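Local coordinates for xyloglucan-specific endo-beta-1,4-glucanase BoGH9A (Bacteroides ovatus, PDB 6DHT), which hydrolyses internal beta-1,4-glucosidic linkages in the xyloglucan backbone, releasing xyloglucan oligosaccharides, at residues K70-L75 and T422-P427; G235-L240 and V261-T266. One frame throughout, in Å; residues are numbered along the deposited sequence.

Contact 1: residues K70-L75 and T422-P427; sequences KTRTTL and TPFHAP
R72 turns its CG beside the backbone N (chi1 -86°) and bends again at chi2, which lays its chain past P423 and across the phenyl ring of F424. The first methylenes do the nonpolar work: R72 CB rests against P423 CB at 3.8 Å, and R72 CG sits over a face of the F424 ring. Farther out the roles change, and the ring presents CE2 to the centre of one guanidinium face, 3.7 Å from R72 NH1. The two planes stand steeply at 68°, so this is no parallel stack. K70 CB lies on the opposite face of the guanidinium, toward its rim, and D36 forms a salt bridge with R72 NE. Arginine suits the place because its stem is nonpolar and its flat head can be packed on both faces while its rim still bonds.

P423 is the second residue of a type I turn from T422 to H425, a position whose phi suits proline. The turn closes through H425 N to T422 O at 3.1 Å, and T422 OG1 accepts a hydrogen bond from A426 N.

Two waters fill in where T74 and the turn do not bond directly. T74 OG1 donates to one, at 2.6 Å, which in turn donates to R72 O and P423 O. T74 OG1 accepts from the second water, which also donates to T422 O and meets H425 ND1 in the imidazole plane at 2.8 Å. One hydroxyl thus uses both its donor and its acceptor capacity.

The contact joins the N-terminal Ig-like domain to the catalytic domain. Strand 72-76 runs between strands 32-35 and 62-63, I32 touching both T74 and H425, while the turn, part of the loop between helices 395-416 and 439-458, leans through H425 and A426 on helix 461-474.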
ATOM      1  N   LYS A  70      30.004  -2.764  -9.033  1.00 25.72           N
ATOM      2  CA  LYS A  70      29.431  -3.504 -10.153  1.00 30.66           C
ATOM      3  C   LYS A  70      29.124  -2.549 -11.296  1.00 26.57           C
ATOM      4  O   LYS A  70      28.639  -1.435 -11.071  1.00 27.74           O
ATOM      5  CB  LYS A  70      28.126  -4.206  -9.750  1.00 23.25           C
ATOM      6  CG  LYS A  70      28.236  -5.407  -8.834  1.00 23.17           C
ATOM      7  CD  LYS A  70      26.848  -5.732  -8.285  1.00 25.87           C
ATOM      8  CE  LYS A  70      26.792  -7.043  -7.554  1.00 26.39           C
ATOM      9  NZ  LYS A  70      25.405  -7.324  -7.065  1.00 28.05           N
ATOM     10  N   THR A  71      29.375  -3.000 -12.523  1.00 23.79           N
ATOM     11  CA  THR A  71      28.998  -2.274 -13.719  1.00 25.90           C
ATOM     12  C   THR A  71      27.605  -2.737 -14.122  1.00 25.66           C
ATOM     13  O   THR A  71      27.398  -3.911 -14.428  1.00 25.47           O
ATOM     14  CB  THR A  71      29.950  -2.544 -14.908  1.00 32.13           C
ATOM     15  OG1 THR A  71      31.254  -2.025 -14.609  1.00 34.51           O
ATOM     16  CG2 THR A  71      29.454  -1.884 -16.182  1.00 27.70           C
ATOM     17  N   ARG A  72      26.648  -1.813 -14.125  1.00 21.24           N
ATOM     18  CA  ARG A  72      25.291  -2.128 -14.540  1.00 20.30           C
ATOM     19  C   ARG A  72      25.076  -1.654 -15.973  1.00 18.15           C
ATOM     20  O   ARG A  72      25.276  -0.480 -16.268  1.00 22.50           O
ATOM     21  CB  ARG A  72      24.314  -1.444 -13.587  1.00 21.77           C
ATOM     22  CG  ARG A  72      23.994  -2.239 -12.350  1.00 18.40           C
ATOM     23  CD  ARG A  72      25.172  -2.503 -11.402  1.00 20.61           C
ATOM     24  NE  ARG A  72      24.690  -3.263 -10.252  1.00 22.76           N
ATOM     25  CZ  ARG A  72      24.480  -2.769  -9.033  1.00 18.36           C
ATOM     26  NH1 ARG A  72      23.957  -3.535  -8.090  1.00 21.38           N
ATOM     27  NH2 ARG A  72      24.790  -1.513  -8.731  1.00 22.36           N
ATOM     28  N   THR A  73      24.647  -2.546 -16.865  1.00 18.41           N
ATOM     29  CA  THR A  73      24.495  -2.221 -18.277  1.00 20.63           C
ATOM     30  C   THR A  73      23.017  -2.200 -18.660  1.00 19.25           C
ATOM     31  O   THR A  73      22.299  -3.169 -18.444  1.00 19.89           O
ATOM     32  CB  THR A  73      25.244  -3.244 -19.170  1.00 22.79           C
ATOM     33  OG1 THR A  73      26.598  -3.347 -18.718  1.00 27.26           O
ATOM     34  CG2 THR A  73      25.212  -2.840 -20.637  1.00 23.53           C
ATOM     35  N   THR A  74      22.590  -1.098 -19.263  1.00 21.23           N
ATOM     36  CA  THR A  74      21.206  -0.929 -19.673  1.00 21.36           C
ATOM     37  C   THR A  74      20.964  -1.494 -21.061  1.00 24.30           C
ATOM     38  O   THR A  74      21.704  -1.198 -22.012  1.00 22.55           O
ATOM     39  CB  THR A  74      20.859   0.551 -19.609  1.00 18.84           C
ATOM     40  OG1 THR A  74      20.907   0.967 -18.240  1.00 21.62           O
ATOM     41  CG2 THR A  74      19.472   0.840 -20.204  1.00 23.41           C
ATOM     42  N   LEU A  75      19.923  -2.312 -21.165  1.00 17.25           N
ATOM     43  CA  LEU A  75      19.485  -2.906 -22.410  1.00 18.97           C
ATOM     44  C   LEU A  75      18.101  -2.369 -22.748  1.00 20.82           C
ATOM     45  O   LEU A  75      17.134  -2.728 -22.078  1.00 20.46           O
ATOM     46  CB  LEU A  75      19.410  -4.419 -22.242  1.00 21.77           C
ATOM     47  CG  LEU A  75      20.582  -5.066 -21.506  1.00 20.88           C
ATOM     48  CD1 LEU A  75      20.384  -6.570 -21.443  1.00 20.69           C
ATOM     49  CD2 LEU A  75      21.955  -4.744 -22.175  1.00 21.13           C
ATOM     50  N   THR A 422      20.494   6.508 -14.091  1.00 22.74           N
ATOM     51  CA  THR A 422      20.708   5.614 -12.963  1.00 20.99           C
ATOM     52  C   THR A 422      21.064   4.184 -13.430  1.00 15.10           C
ATOM     53  O   THR A 422      20.642   3.758 -14.506  1.00 18.60           O
ATOM     54  CB  THR A 422      19.474   5.572 -12.019  1.00 20.36           C
ATOM     55  OG1 THR A 422      18.321   5.120 -12.738  1.00 18.70           O
ATOM     56  CG2 THR A 422      19.209   6.951 -11.413  1.00 24.57           C
ATOM     57  N   PRO A 423      21.818   3.454 -12.608  1.00 19.93           N
ATOM     58  CA  PRO A 423      22.140   2.064 -12.939  1.00 19.68           C
ATOM     59  C   PRO A 423      20.932   1.191 -13.242  1.00 18.11           C
ATOM     60  O   PRO A 423      20.959   0.431 -14.209  1.00 19.47           O
ATOM     61  CB  PRO A 423      22.882   1.569 -11.698  1.00 21.22           C
ATOM     62  CG  PRO A 423      23.524   2.779 -11.146  1.00 23.39           C
ATOM     63  CD  PRO A 423      22.535   3.905 -11.409  1.00 21.41           C
ATOM     64  N   PHE A 424      19.843   1.360 -12.485  1.00 19.01           N
ATOM     65  CA  PHE A 424      18.665   0.517 -12.698  1.00 18.11           C
ATOM     66  C   PHE A 424      17.536   1.239 -13.428  1.00 17.29           C
ATOM     67  O   PHE A 424      16.437   0.709 -13.545  1.00 20.43           O
ATOM     68  CB  PHE A 424      18.217  -0.113 -11.381  1.00 17.29           C
ATOM     69  CG  PHE A 424      19.128  -1.216 -10.922  1.00 17.01           C
ATOM     70  CD1 PHE A 424      19.126  -2.428 -11.573  1.00 16.02           C
ATOM     71  CD2 PHE A 424      19.958  -1.040  -9.842  1.00 18.07           C
ATOM     72  CE1 PHE A 424      19.985  -3.438 -11.195  1.00 18.22           C
ATOM     73  CE2 PHE A 424      20.817  -2.061  -9.452  1.00 20.32           C
ATOM     74  CZ  PHE A 424      20.802  -3.253 -10.130  1.00 16.83           C
ATOM     75  N   HIS A 425      17.846   2.414 -13.972  1.00 18.65           N
ATOM     76  CA  HIS A 425      16.949   3.154 -14.849  1.00 17.36           C
ATOM     77  C   HIS A 425      15.585   3.457 -14.177  1.00 15.35           C
ATOM     78  O   HIS A 425      14.532   3.188 -14.747  1.00 17.84           O
ATOM     79  CB  HIS A 425      16.745   2.418 -16.180  1.00 18.09           C
ATOM     80  CG  HIS A 425      16.490   3.329 -17.338  1.00 21.54           C
ATOM     81  ND1 HIS A 425      17.495   4.043 -17.956  1.00 23.95           N
ATOM     82  CD2 HIS A 425      15.346   3.660 -17.983  1.00 23.37           C
ATOM     83  CE1 HIS A 425      16.983   4.770 -18.933  1.00 27.59           C
ATOM     84  NE2 HIS A 425      15.680   4.552 -18.976  1.00 27.07           N
ATOM     85  N   ALA A 426      15.629   3.972 -12.961  1.00 15.85           N
ATOM     86  CA  ALA A 426      14.398   4.346 -12.230  1.00 15.69           C
ATOM     87  C   ALA A 426      14.688   5.458 -11.258  1.00 17.76           C
ATOM     88  O   ALA A 426      15.788   5.595 -10.763  1.00 18.22           O
ATOM     89  CB  ALA A 426      13.801   3.160 -11.465  1.00 16.51           C
ATOM     90  N   PRO A 427      13.657   6.257 -10.924  1.00 15.32           N
ATOM     91  CA  PRO A 427      13.905   7.292  -9.925  1.00 17.68           C
ATOM     92  C   PRO A 427      14.316   6.736  -8.569  1.00 19.53           C
ATOM     93  O   PRO A 427      15.123   7.331  -7.855  1.00 21.54           O
ATOM     94  CB  PRO A 427      12.553   8.002  -9.810  1.00 18.44           C
ATOM     95  CG  PRO A 427      11.792   7.654 -10.985  1.00 21.96           C
ATOM     96  CD  PRO A 427      12.342   6.396 -11.575  1.00 16.61           C
TER
HETATM   97  O   HOH W   1      22.731   0.916 -16.343  1.00 24.17           O
HETATM   98  O   HOH W   2      20.086   3.322 -17.231  1.00 22.61           O

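Contact 2: residues G235-L240 and V261-T266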
ATOM      1  N   GLY A 235     -14.689   9.253  20.693  1.00 23.80           N
ATOM      2  CA  GLY A 235     -13.282   8.934  20.544  1.00 23.97           C
ATOM      3  C   GLY A 235     -13.084   7.516  20.040  1.00 19.62           C
ATOM      4  O   GLY A 235     -14.013   6.703  20.049  1.00 21.95           O
ATOM      5  N   VAL A 236     -11.890   7.253  19.537  1.00 22.30           N
ATOM      6  CA  VAL A 236     -11.582   5.991  18.850  1.00 18.43           C
ATOM      7  C   VAL A 236     -10.339   5.367  19.476  1.00 16.61           C
ATOM      8  O   VAL A 236      -9.303   6.012  19.582  1.00 18.07           O
ATOM      9  CB  VAL A 236     -11.390   6.226  17.332  1.00 19.49           C
ATOM     10  CG1 VAL A 236     -11.066   4.917  16.595  1.00 21.82           C
ATOM     11  CG2 VAL A 236     -12.618   6.850  16.746  1.00 18.77           C
ATOM     12  N   TYR A 237     -10.466   4.110  19.909  1.00 21.61           N
ATOM     13  CA  TYR A 237      -9.368   3.377  20.532  1.00 22.94           C
ATOM     14  C   TYR A 237      -8.277   3.185  19.493  1.00 21.86           C
ATOM     15  O   TYR A 237      -8.579   2.926  18.327  1.00 22.86           O
ATOM     16  CB  TYR A 237      -9.872   2.020  21.056  1.00 23.18           C
ATOM     17  CG  TYR A 237     -11.083   2.150  21.967  1.00 23.84           C
ATOM     18  CD1 TYR A 237     -10.985   2.798  23.192  1.00 29.37           C
ATOM     19  CD2 TYR A 237     -12.293   1.611  21.613  1.00 20.80           C
ATOM     20  CE1 TYR A 237     -12.085   2.917  24.019  1.00 22.58           C
ATOM     21  CE2 TYR A 237     -13.397   1.728  22.425  1.00 28.51           C
ATOM     22  CZ  TYR A 237     -13.284   2.385  23.623  1.00 23.39           C
ATOM     23  OH  TYR A 237     -14.403   2.484  24.411  1.00 26.81           O
ATOM     24  N   HIS A 238      -7.022   3.333  19.899  1.00 19.12           N
ATOM     25  CA  HIS A 238      -5.889   3.313  18.966  1.00 18.22           C
ATOM     26  C   HIS A 238      -5.764   1.978  18.248  1.00 22.64           C
ATOM     27  O   HIS A 238      -5.528   1.939  17.033  1.00 19.58           O
ATOM     28  CB  HIS A 238      -4.609   3.651  19.723  1.00 21.09           C
ATOM     29  CG  HIS A 238      -3.425   3.974  18.862  1.00 21.12           C
ATOM     30  ND1 HIS A 238      -3.316   5.135  18.119  1.00 19.12           N
ATOM     31  CD2 HIS A 238      -2.272   3.301  18.661  1.00 17.29           C
ATOM     32  CE1 HIS A 238      -2.152   5.160  17.505  1.00 19.35           C
ATOM     33  NE2 HIS A 238      -1.497   4.054  17.810  1.00 19.86           N
ATOM     34  N   LYS A 239      -5.882   0.875  18.982  1.00 20.50           N
ATOM     35  CA  LYS A 239      -5.733  -0.449  18.388  1.00 17.76           C
ATOM     36  C   LYS A 239      -6.439  -1.509  19.237  1.00 21.10           C
ATOM     37  O   LYS A 239      -6.831  -1.252  20.397  1.00 20.24           O
ATOM     38  CB  LYS A 239      -4.261  -0.791  18.216  1.00 16.66           C
ATOM     39  CG  LYS A 239      -3.472  -0.762  19.537  1.00 18.87           C
ATOM     40  CD  LYS A 239      -2.026  -1.172  19.327  1.00 21.29           C
ATOM     41  CE  LYS A 239      -1.181  -0.947  20.582  1.00 21.78           C
ATOM     42  NZ  LYS A 239       0.209  -1.428  20.437  1.00 21.91           N
ATOM     43  N   LEU A 240      -6.620  -2.685  18.641  1.00 19.18           N
ATOM     44  CA  LEU A 240      -7.134  -3.865  19.308  1.00 18.57           C
ATOM     45  C   LEU A 240      -5.995  -4.860  19.285  1.00 19.78           C
ATOM     46  O   LEU A 240      -5.484  -5.210  18.221  1.00 18.08           O
ATOM     47  CB  LEU A 240      -8.382  -4.378  18.605  1.00 18.82           C
ATOM     48  CG  LEU A 240      -9.175  -5.506  19.282  1.00 20.41           C
ATOM     49  CD1 LEU A 240     -10.559  -5.605  18.691  1.00 21.56           C
ATOM     50  CD2 LEU A 240      -8.462  -6.836  19.116  1.00 19.80           C
ATOM     51  N   VAL A 261      -7.205  -0.340  23.529  1.00 21.87           N
ATOM     52  CA  VAL A 261      -6.413   0.566  24.334  1.00 24.10           C
ATOM     53  C   VAL A 261      -6.740   2.042  24.073  1.00 22.93           C
ATOM     54  O   VAL A 261      -7.644   2.375  23.282  1.00 23.45           O
ATOM     55  CB  VAL A 261      -4.934   0.286  24.127  1.00 20.97           C
ATOM     56  CG1 VAL A 261      -4.624  -1.160  24.498  1.00 23.42           C
ATOM     57  CG2 VAL A 261      -4.541   0.544  22.671  1.00 25.06           C
ATOM     58  N   GLN A 262      -5.985   2.891  24.773  1.00 25.47           N
ATOM     59  CA  GLN A 262      -6.125   4.345  24.796  1.00 22.74           C
ATOM     60  C   GLN A 262      -6.598   4.977  23.487  1.00 23.20           C
ATOM     61  O   GLN A 262      -6.027   4.725  22.428  1.00 24.02           O
ATOM     62  CB  GLN A 262      -4.773   4.960  25.159  1.00 24.86           C
ATOM     63  CG  GLN A 262      -4.777   6.471  25.371  1.00 29.63           C
ATOM     64  CD  GLN A 262      -3.456   7.133  24.978  1.00 34.09           C
ATOM     65  OE1 GLN A 262      -2.408   6.864  25.569  1.00 31.32           O
ATOM     66  NE2 GLN A 262      -3.502   7.996  23.955  1.00 34.46           N
ATOM     67  N   LYS A 263      -7.615   5.818  23.583  1.00 23.64           N
ATOM     68  CA  LYS A 263      -8.032   6.663  22.465  1.00 24.71           C
ATOM     69  C   LYS A 263      -6.902   7.604  22.060  1.00 27.15           C
ATOM     70  O   LYS A 263      -6.192   8.127  22.912  1.00 24.50           O
ATOM     71  CB  LYS A 263      -9.261   7.476  22.876  1.00 22.70           C
ATOM     72  CG  LYS A 263     -10.500   6.656  23.142  1.00 22.02           C
ATOM     73  CD  LYS A 263     -11.547   7.510  23.860  1.00 23.14           C
ATOM     74  CE  LYS A 263     -12.828   6.748  24.101  1.00 26.99           C
ATOM     75  NZ  LYS A 263     -13.582   7.307  25.273  1.00 30.38           N
ATOM     76  N   SER A 264      -6.720   7.830  20.755  1.00 21.98           N
ATOM     77  CA  SER A 264      -5.678   8.752  20.293  1.00 21.12           C
ATOM     78  C   SER A 264      -6.253   9.726  19.270  1.00 21.65           C
ATOM     79  O   SER A 264      -7.250   9.434  18.619  1.00 22.19           O
ATOM     80  CB  SER A 264      -4.508   7.998  19.682  1.00 24.40           C
ATOM     81  OG  SER A 264      -4.903   7.380  18.466  1.00 23.03           O
ATOM     82  N   VAL A 265      -5.611  10.881  19.150  1.00 23.77           N
ATOM     83  CA  VAL A 265      -6.079  11.919  18.246  1.00 21.23           C
ATOM     84  C   VAL A 265      -5.901  11.459  16.801  1.00 21.50           C
ATOM     85  O   VAL A 265      -6.767  11.711  15.962  1.00 19.94           O
ATOM     86  CB  VAL A 265      -5.345  13.257  18.507  1.00 24.03           C
ATOM     87  CG1 VAL A 265      -3.858  13.152  18.243  1.00 27.19           C
ATOM     88  CG2 VAL A 265      -5.971  14.369  17.721  1.00 24.62           C
ATOM     89  N   THR A 266      -4.814  10.740  16.538  1.00 20.08           N
ATOM     90  CA  THR A 266      -4.544  10.255  15.182  1.00 20.60           C
ATOM     91  C   THR A 266      -5.523   9.138  14.790  1.00 25.38           C
ATOM     92  O   THR A 266      -6.018   9.100  13.669  1.00 19.33           O
ATOM     93  CB  THR A 266      -3.106   9.791  15.057  1.00 20.44           C
ATOM     94  OG1 THR A 266      -2.787   8.963  16.182  1.00 20.72           O
ATOM     95  CG2 THR A 266      -2.177  10.980  15.027  1.00 18.94           C
TER
HETATM   96  O   HOH W   3      -9.803   9.137  19.868  1.00 27.82           O
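K263 stretches its aliphatic chain alongside the ring of Y237, both side chains pointing the same way, with K263 CG 3.9 Å from Y237 CD1 and CE equally close to CE1. On its way it passes G235, whose lack of a side chain lets K263 CD come within 4.0 Å of G235 CA. A long, flexible lysine can thus be nonpolar along its stem and still carry NZ to the carboxylates of D233 and D230, with both of which it forms salt bridges. The ring of Y237 has V261 O near its plane at one edge, and its hydroxyl bonds R154.

The backbones meet in a single beta bridge at Y237 and K263. H238 N donates to Q262 O at 3.1 Å, coming from above the carbonyl plane, whereas V261 N points at K239 O almost end-on (168° at the oxygen); the bond from S264 N to V236 O is weak. In the catalytic domain, which has the alpha/alpha-barrel fold of family 9, the bridge lies just before strand 239-241 on one side and, on the other, between strand 259-260 and helix 265-281. S264 is the N-cap of that helix: its OG takes the N-H of A267.

That same hydroxyl hydrogen-bonds H238 ND1 at 2.8 Å, lying in the imidazole plane. Holding CG anti to its backbone N (chi1 -167°) swings the H238 ring over to the serine, and NE2 bonds E332 O, so histidine, with two ring nitrogens, can serve both partners. K239 CG packs on V261 CG2 at 3.6 Å, and the lysine chain then runs out straight to an ammonium held by G331 O, Q317 and T330; the side chains of K239 and D171, the predicted nucleophile, are about 8 Å apart.

How the contacts relate
Both contacts are buried, yet they share no secondary-structure element and lie on opposite sides of the chain's centre, about 29 Å apart at their nearest atoms. Contact 1 bridges two domains across 346 intervening residues; contact 2, nested within that span, ties together two segments of the catalytic domain with only 20 residues between them. The chemistry differs accordingly. Between its two segments contact 1 relies on side-chain packing, with waters relaying the polar links, whereas contact 2 is stitched by direct backbone bonds and a histidine-serine pair. Contact 1 is remote from the annotated sites; in contact 2 the T266 side chain is about 5 Å from a bound calcium.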